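Isomerase/lactonizing enzyme (Agrobacterium fabrum str. C58, PDB 2NQL) is of unassigned function but belongs to the enolase superfamily, with an N-terminal capping domain and a barrel domain that holds a sodium ion. Local coordinates at residues A[352-357]-A[373-378]; A[327-332]-A[366-371]; A[61-66]-A[134-139]. All blocks are in the same frame, centred on the assembly; numbering follows the deposited sequence.

Contact 1 (A[352-357]-A[373-378])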
# COMPACT_ATOMS: atom_id res chain seq x y z
N ARG A 352 -4.49 -12.61 29.88
CA ARG A 352 -4.32 -11.60 30.92
C ARG A 352 -4.55 -10.19 30.42
O ARG A 352 -4.81 -9.29 31.21
CB ARG A 352 -2.90 -11.67 31.47
CG ARG A 352 -2.79 -12.50 32.69
CD ARG A 352 -1.35 -12.80 33.03
NE ARG A 352 -1.20 -14.24 33.19
CZ ARG A 352 -0.56 -15.03 32.32
NH1 ARG A 352 -0.50 -16.33 32.54
NH2 ARG A 352 -0.00 -14.52 31.21
N LEU A 353 -4.42 -10.01 29.11
CA LEU A 353 -4.49 -8.69 28.50
C LEU A 353 -5.92 -8.32 28.13
O LEU A 353 -6.18 -7.20 27.68
CB LEU A 353 -3.57 -8.64 27.27
CG LEU A 353 -2.05 -8.68 27.54
CD1 LEU A 353 -1.26 -8.54 26.23
CD2 LEU A 353 -1.60 -7.63 28.55
N LEU A 354 -6.85 -9.25 28.33
CA LEU A 354 -8.23 -9.06 27.88
C LEU A 354 -9.27 -9.33 28.96
O LEU A 354 -9.13 -10.30 29.74
CB LEU A 354 -8.53 -10.03 26.74
CG LEU A 354 -7.72 -9.87 25.45
CD1 LEU A 354 -8.03 -11.05 24.58
CD2 LEU A 354 -8.15 -8.56 24.78
N ASP A 355 -10.32 -8.52 28.97
CA ASP A 355 -11.62 -8.91 29.59
C ASP A 355 -12.56 -9.46 28.52
O ASP A 355 -12.72 -8.85 27.45
CB ASP A 355 -12.32 -7.69 30.24
CG ASP A 355 -11.54 -7.10 31.40
OD1 ASP A 355 -10.82 -7.86 32.09
OD2 ASP A 355 -11.67 -5.87 31.63
N GLY A 356 -13.20 -10.60 28.78
CA GLY A 356 -14.04 -11.26 27.78
C GLY A 356 -13.70 -12.72 27.54
O GLY A 356 -12.54 -13.08 27.44
N ASP A 357 -14.74 -13.54 27.41
CA ASP A 357 -14.60 -14.99 27.24
C ASP A 357 -14.29 -15.46 25.80
O ASP A 357 -15.05 -16.19 25.18
CB ASP A 357 -15.84 -15.70 27.80
CG ASP A 357 -17.14 -15.35 27.03
OD1 ASP A 357 -17.36 -14.17 26.65
OD2 ASP A 357 -17.96 -16.28 26.82
N LEU A 373 -17.68 -6.37 20.15
CA LEU A 373 -16.55 -7.26 19.96
C LEU A 373 -16.58 -8.42 20.97
O LEU A 373 -16.18 -9.55 20.64
CB LEU A 373 -15.29 -6.41 20.12
CG LEU A 373 -13.95 -6.92 19.64
CD1 LEU A 373 -13.98 -7.13 18.15
CD2 LEU A 373 -12.90 -5.88 20.06
N GLY A 374 -17.04 -8.13 22.19
CA GLY A 374 -17.13 -9.13 23.26
C GLY A 374 -15.86 -9.23 24.10
O GLY A 374 -15.80 -10.00 25.07
N VAL A 375 -14.82 -8.47 23.72
CA VAL A 375 -13.60 -8.37 24.52
C VAL A 375 -13.18 -6.92 24.57
O VAL A 375 -13.62 -6.13 23.74
CB VAL A 375 -12.39 -9.27 24.00
CG1 VAL A 375 -12.80 -10.76 23.82
CG2 VAL A 375 -11.80 -8.71 22.70
N ARG A 376 -12.33 -6.58 25.54
CA ARG A 376 -11.68 -5.25 25.62
C ARG A 376 -10.34 -5.45 26.34
O ARG A 376 -10.13 -6.49 26.99
CB ARG A 376 -12.57 -4.28 26.40
CG ARG A 376 -12.73 -4.68 27.87
CD ARG A 376 -13.42 -3.62 28.68
NE ARG A 376 -13.38 -3.93 30.11
CZ ARG A 376 -14.16 -3.36 31.01
NH1 ARG A 376 -15.05 -2.44 30.63
NH2 ARG A 376 -14.06 -3.70 32.29
N PRO A 377 -9.41 -4.47 26.25
CA PRO A 377 -8.20 -4.58 27.06
C PRO A 377 -8.54 -4.66 28.54
O PRO A 377 -9.48 -4.01 29.02
CB PRO A 377 -7.44 -3.28 26.74
CG PRO A 377 -7.91 -2.97 25.29
CD PRO A 377 -9.39 -3.25 25.41
N SER A 378 -7.83 -5.54 29.24
CA SER A 378 -8.02 -5.69 30.68
C SER A 378 -7.41 -4.49 31.40
O SER A 378 -6.65 -3.70 30.80
CB SER A 378 -7.35 -6.98 31.17
OG SER A 378 -5.93 -6.90 31.01
O HOH W 1 -18.04 -11.05 26.17
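R376 crosses D355 at a slant and takes hold of one of its carboxylate oxygens. At CB the arginine packs near W66; with CG set between the backbone N and the carbonyl carbon (chi1 65°), the chain then passes across the aspartate. R376 CG rests 3.9 Å from D355 CB, and CD is 4.1 Å from D355 OD2. The chain stays extended to NE, which gives the main bond of the salt bridge, 3.0 Å to D355 OD2 on that oxygen's anti lone pair, with an N-H...O angle of 162°. At the tip, R376 NH2 adds a longer bond of 3.3 Å to D355 OD2, arriving well out of the carboxylate plane. One oxygen therefore serves both nitrogens at the guanidinium edge, while the two flat groups are turned 55° apart.

The same pair is joined through its backbones, an antiparallel hydrogen-bonded pair: D355 N reaches R376 O at 2.8 Å and R376 N reaches D355 O at 3.0 Å. Further along, S378 N donates to L353 O (2.8 Å), and S378 OG donates to R352 O (2.6 Å) within the carbonyl plane. S378 is also the N-cap of helix 379-384, its OG accepting from A381 N, so this hydroxyl ties the helix start to 352-357.

The little two-stranded sheet is wedged between domains. L354 and V375 pack on helix 322-331 of the barrel, while L353 meets strand 5-15 and R376 and P377 meet W66 on strand 64-70.

Contact 2 (A[327-332]-A[366-371])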
# COMPACT_ATOMS: atom_id res chain seq x y z
N SER A 327 -11.70 -11.03 14.15
CA SER A 327 -11.58 -12.11 13.18
C SER A 327 -12.60 -13.22 13.49
O SER A 327 -13.27 -13.70 12.57
CB SER A 327 -10.16 -12.71 13.13
OG SER A 327 -10.04 -13.61 12.02
N LEU A 328 -12.70 -13.62 14.75
CA LEU A 328 -13.64 -14.68 15.14
C LEU A 328 -15.09 -14.26 14.85
O LEU A 328 -15.83 -15.03 14.23
CB LEU A 328 -13.47 -15.07 16.62
CG LEU A 328 -12.09 -15.51 17.11
CD1 LEU A 328 -12.23 -16.06 18.52
CD2 LEU A 328 -11.43 -16.52 16.18
N GLN A 329 -15.47 -13.06 15.27
CA GLN A 329 -16.81 -12.50 15.01
C GLN A 329 -17.18 -12.55 13.53
O GLN A 329 -18.22 -13.11 13.15
CB GLN A 329 -16.93 -11.05 15.49
CG GLN A 329 -16.82 -10.81 17.00
CD GLN A 329 -18.06 -11.27 17.79
OE1 GLN A 329 -19.07 -11.68 17.20
NE2 GLN A 329 -17.99 -11.17 19.11
N ALA A 330 -16.31 -11.98 12.69
CA ALA A 330 -16.57 -11.95 11.25
C ALA A 330 -16.52 -13.35 10.64
O ALA A 330 -17.39 -13.70 9.85
CB ALA A 330 -15.58 -11.05 10.56
N SER A 331 -15.52 -14.14 11.03
CA SER A 331 -15.36 -15.51 10.50
C SER A 331 -16.61 -16.37 10.72
O SER A 331 -16.97 -17.20 9.87
CB SER A 331 -14.18 -16.23 11.16
OG SER A 331 -12.95 -15.62 10.81
N SER A 332 -17.25 -16.16 11.87
CA SER A 332 -18.39 -16.98 12.29
C SER A 332 -19.62 -16.88 11.38
O SER A 332 -20.45 -17.77 11.39
CB SER A 332 -18.78 -16.65 13.72
OG SER A 332 -19.51 -15.43 13.77
N HIS A 366 -13.79 -20.84 20.79
CA HIS A 366 -15.05 -20.46 21.42
C HIS A 366 -15.19 -18.95 21.50
O HIS A 366 -14.38 -18.26 22.16
CB HIS A 366 -15.12 -21.05 22.83
CG HIS A 366 -15.13 -22.54 22.84
ND1 HIS A 366 -16.29 -23.27 23.03
CD2 HIS A 366 -14.15 -23.45 22.61
CE1 HIS A 366 -16.01 -24.56 22.96
NE2 HIS A 366 -14.72 -24.70 22.70
N LEU A 367 -16.24 -18.44 20.86
CA LEU A 367 -16.37 -16.99 20.68
C LEU A 367 -16.85 -16.31 21.96
O LEU A 367 -17.56 -16.93 22.74
CB LEU A 367 -17.36 -16.70 19.54
CG LEU A 367 -16.64 -16.68 18.18
CD1 LEU A 367 -16.16 -18.04 17.66
CD2 LEU A 367 -17.46 -15.99 17.17
N PRO A 368 -16.50 -15.01 22.15
CA PRO A 368 -16.97 -14.31 23.33
C PRO A 368 -18.47 -14.05 23.24
O PRO A 368 -19.05 -14.17 22.14
CB PRO A 368 -16.17 -13.00 23.29
CG PRO A 368 -15.90 -12.79 21.87
CD PRO A 368 -15.71 -14.13 21.27
N SER A 369 -19.10 -13.72 24.37
CA SER A 369 -20.57 -13.72 24.47
C SER A 369 -21.20 -12.33 24.38
O SER A 369 -22.37 -12.19 24.00
CB SER A 369 -21.01 -14.39 25.76
OG SER A 369 -20.47 -15.70 25.86
N GLY A 370 -20.42 -11.30 24.72
CA GLY A 370 -20.98 -9.97 24.95
C GLY A 370 -21.39 -9.23 23.67
O GLY A 370 -21.11 -9.69 22.55
N PRO A 371 -22.08 -8.09 23.81
CA PRO A 371 -22.34 -7.27 22.62
C PRO A 371 -21.08 -6.62 22.07
O PRO A 371 -20.10 -6.50 22.79
CB PRO A 371 -23.27 -6.18 23.14
CG PRO A 371 -22.99 -6.10 24.58
CD PRO A 371 -22.67 -7.50 25.02
O HOH W 2 -19.52 -11.38 21.39
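L367 opens the contact by pushing its branched end against helix 322-331 at L328. Its CG lies 3.9 Å from L328 CB, and CD1 flanks the same carbon. The other methyl settles on the helix backbone: L367 CD2 is 3.5 Å from L328 O, and S332 CB, one turn on, is 3.8 Å from that CD2. The methyl thus sits beside the carbonyl that accepts the backbone bond from S332 N. F153 of strand 152-158 also packs on L328, S332 and L367.

P368 follows, meeting the helix with its ring: P368 CG is 3.8 Å from Q329 NE2. The glutamine comes there through a bend at its second torsion (chi2 -73°), which brings the amide over beside the proline. Its two ends are engaged outside the pair, NE2 with L373 O and OE1 with R143 NH1. R143 NH2 also bonds P368 O, so this arginine of helix 142-145 holds both partners.

S369 faces away from the helix, and its OG bonds D357. At G370 the segment returns to Q329 through water: the molecule takes a bond from Q329 NE2 (2.8 Å) and gives one to G370 O (2.6 Å), plus a weak one to P368 O. On the helix side, S332 OG folds back onto Q329 O at 2.7 Å.

Between this barrel helix and the segment after strand 364-366, the direct touches are van der Waals contacts of L367 and P368, and the polar link between the two segments runs through water. The buried Q329 amide keeps its polar partners in L373, R143 and water, so its burial probably costs little, and the proline ring can lie against it without competing for a bond.

Contact 3 (A[61-66]-A[134-139])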
# COMPACT_ATOMS: atom_id res chain seq x y z
N ALA A 61 -22.17 9.80 23.96
CA ALA A 61 -22.89 9.14 25.07
C ALA A 61 -22.04 8.25 26.02
O ALA A 61 -22.53 7.82 27.07
CB ALA A 61 -24.08 8.36 24.53
N GLY A 62 -20.80 7.97 25.63
CA GLY A 62 -19.84 7.27 26.49
C GLY A 62 -19.61 5.80 26.17
O GLY A 62 -18.95 5.11 26.96
N THR A 63 -20.13 5.32 25.04
CA THR A 63 -19.85 3.95 24.58
C THR A 63 -18.41 3.88 24.10
O THR A 63 -18.00 4.68 23.27
CB THR A 63 -20.83 3.48 23.48
OG1 THR A 63 -22.17 3.50 24.01
CG2 THR A 63 -20.53 2.05 23.02
N VAL A 64 -17.66 2.92 24.64
CA VAL A 64 -16.23 2.78 24.35
C VAL A 64 -16.04 1.53 23.47
O VAL A 64 -16.43 0.42 23.86
CB VAL A 64 -15.45 2.66 25.67
CG1 VAL A 64 -13.95 2.43 25.41
CG2 VAL A 64 -15.67 3.89 26.53
N GLY A 65 -15.48 1.72 22.27
CA GLY A 65 -15.17 0.65 21.35
C GLY A 65 -13.65 0.56 21.20
O GLY A 65 -12.93 1.55 21.37
N TRP A 66 -13.16 -0.64 20.92
CA TRP A 66 -11.74 -0.86 20.71
C TRP A 66 -11.46 -1.51 19.36
O TRP A 66 -12.20 -2.41 18.90
CB TRP A 66 -11.14 -1.75 21.82
CG TRP A 66 -10.96 -1.04 23.14
CD1 TRP A 66 -11.86 -0.96 24.18
CD2 TRP A 66 -9.78 -0.36 23.59
NE1 TRP A 66 -11.32 -0.27 25.22
CE2 TRP A 66 -10.05 0.13 24.89
CE3 TRP A 66 -8.53 -0.08 23.01
CZ2 TRP A 66 -9.10 0.84 25.64
CZ3 TRP A 66 -7.58 0.64 23.75
CH2 TRP A 66 -7.88 1.09 25.04
N ALA A 134 -21.14 -0.22 17.31
CA ALA A 134 -22.42 -0.54 16.67
C ALA A 134 -23.10 -1.67 17.44
O ALA A 134 -24.29 -1.61 17.75
CB ALA A 134 -22.21 -0.94 15.19
N GLY A 135 -22.32 -2.69 17.78
CA GLY A 135 -22.86 -3.86 18.47
C GLY A 135 -23.34 -3.53 19.86
O GLY A 135 -24.47 -3.87 20.23
N GLN A 136 -22.49 -2.85 20.63
CA GLN A 136 -22.85 -2.38 21.97
C GLN A 136 -24.12 -1.53 22.00
O GLN A 136 -24.99 -1.75 22.85
CB GLN A 136 -21.73 -1.59 22.60
CG GLN A 136 -20.53 -2.46 23.02
CD GLN A 136 -19.49 -1.64 23.72
OE1 GLN A 136 -19.77 -1.01 24.75
NE2 GLN A 136 -18.26 -1.62 23.17
N GLU A 137 -24.21 -0.57 21.08
CA GLU A 137 -25.41 0.26 20.95
C GLU A 137 -26.67 -0.53 20.56
O GLU A 137 -27.77 -0.21 21.01
CB GLU A 137 -25.15 1.40 19.94
CG GLU A 137 -24.23 2.48 20.54
CD GLU A 137 -23.90 3.64 19.58
OE1 GLU A 137 -23.84 3.43 18.35
OE2 GLU A 137 -23.67 4.76 20.10
N ALA A 138 -26.50 -1.57 19.76
CA ALA A 138 -27.60 -2.48 19.40
C ALA A 138 -27.90 -3.56 20.47
O ALA A 138 -28.91 -4.26 20.36
CB ALA A 138 -27.33 -3.12 18.06
N GLY A 139 -27.02 -3.71 21.46
CA GLY A 139 -27.07 -4.84 22.40
C GLY A 139 -26.92 -6.21 21.74
O GLY A 139 -27.54 -7.19 22.17
O HOH W 3 -23.37 5.42 22.63
O HOH W 4 -18.88 0.98 26.31
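Q136 reaches from the last turns of helix 117-138 to the backbone of V64, at the start of strand 64-70. Its chain is extended beyond CG (chi2 -176°), a shape that carries the carboxamide clear of the helix to the strand. Q136 NE2 donates to V64 O at 2.8 Å with an N-H...O angle of 157°, the donor tilted from the carbonyl plane. The same nitrogen also bonds D132 OD1, one helical turn back; D132 holds W66 N with its other oxygen. The far end of the amide works through water: one molecule donates to Q136 OE1 (2.7 Å) and accepts from V64 N (2.8 Å). Both backbone polar atoms of V64 are thus answered by one glutamine, one directly and one by relay.

T63 lies beside that chain, the two side chains running past each other in opposite directions. Its CG2 is anti to the backbone N and is the branch that touches, 3.6 Å from Q136 OE1 and 3.9 Å from Q136 CB. The other branch, T63 OG1, is turned to the neighbouring helix residue. It comes within 4.2 Å of E137 CG and bonds a second water (2.7 Å), which donates to E137 OE2. The glutamate chain is extended too, and its carboxylate is held at the N terminus of the protein, by N2 and S3. Just beyond, G139 ends the helix in a Schellman motif.

Strand 64-70 lies at the edge of the N-terminal antiparallel sheet. Glutamine and water supply backbone partners at its first residue, while the threonine methyl gives the amide chain an apolar flank. Much of this surface contact is therefore solvent-mediated, its one direct bond being made to backbone.

In the fold
From the N terminus, contact 3 comes first: it closes a long, mainly helical excursion of 67 residues within the N-terminal domain, tying its edge strand to helix 117-138. Contacts 2 and 1 follow in the barrel domain and cross, since their segments alternate as 327-332, 352-357, 366-371 and 373-378. Contact 2 fixes the run after strand 364-366 to helix 322-331, and contact 1 then pairs the last of these segments with 352-357. The three sites meet: the L373 side chain of contact 1 packs against the backbone of W66 of contact 3, while P371 of contact 2 lies against G135, Q136 and G139. The end of the barrel domain is thereby tied to the N-terminal domain.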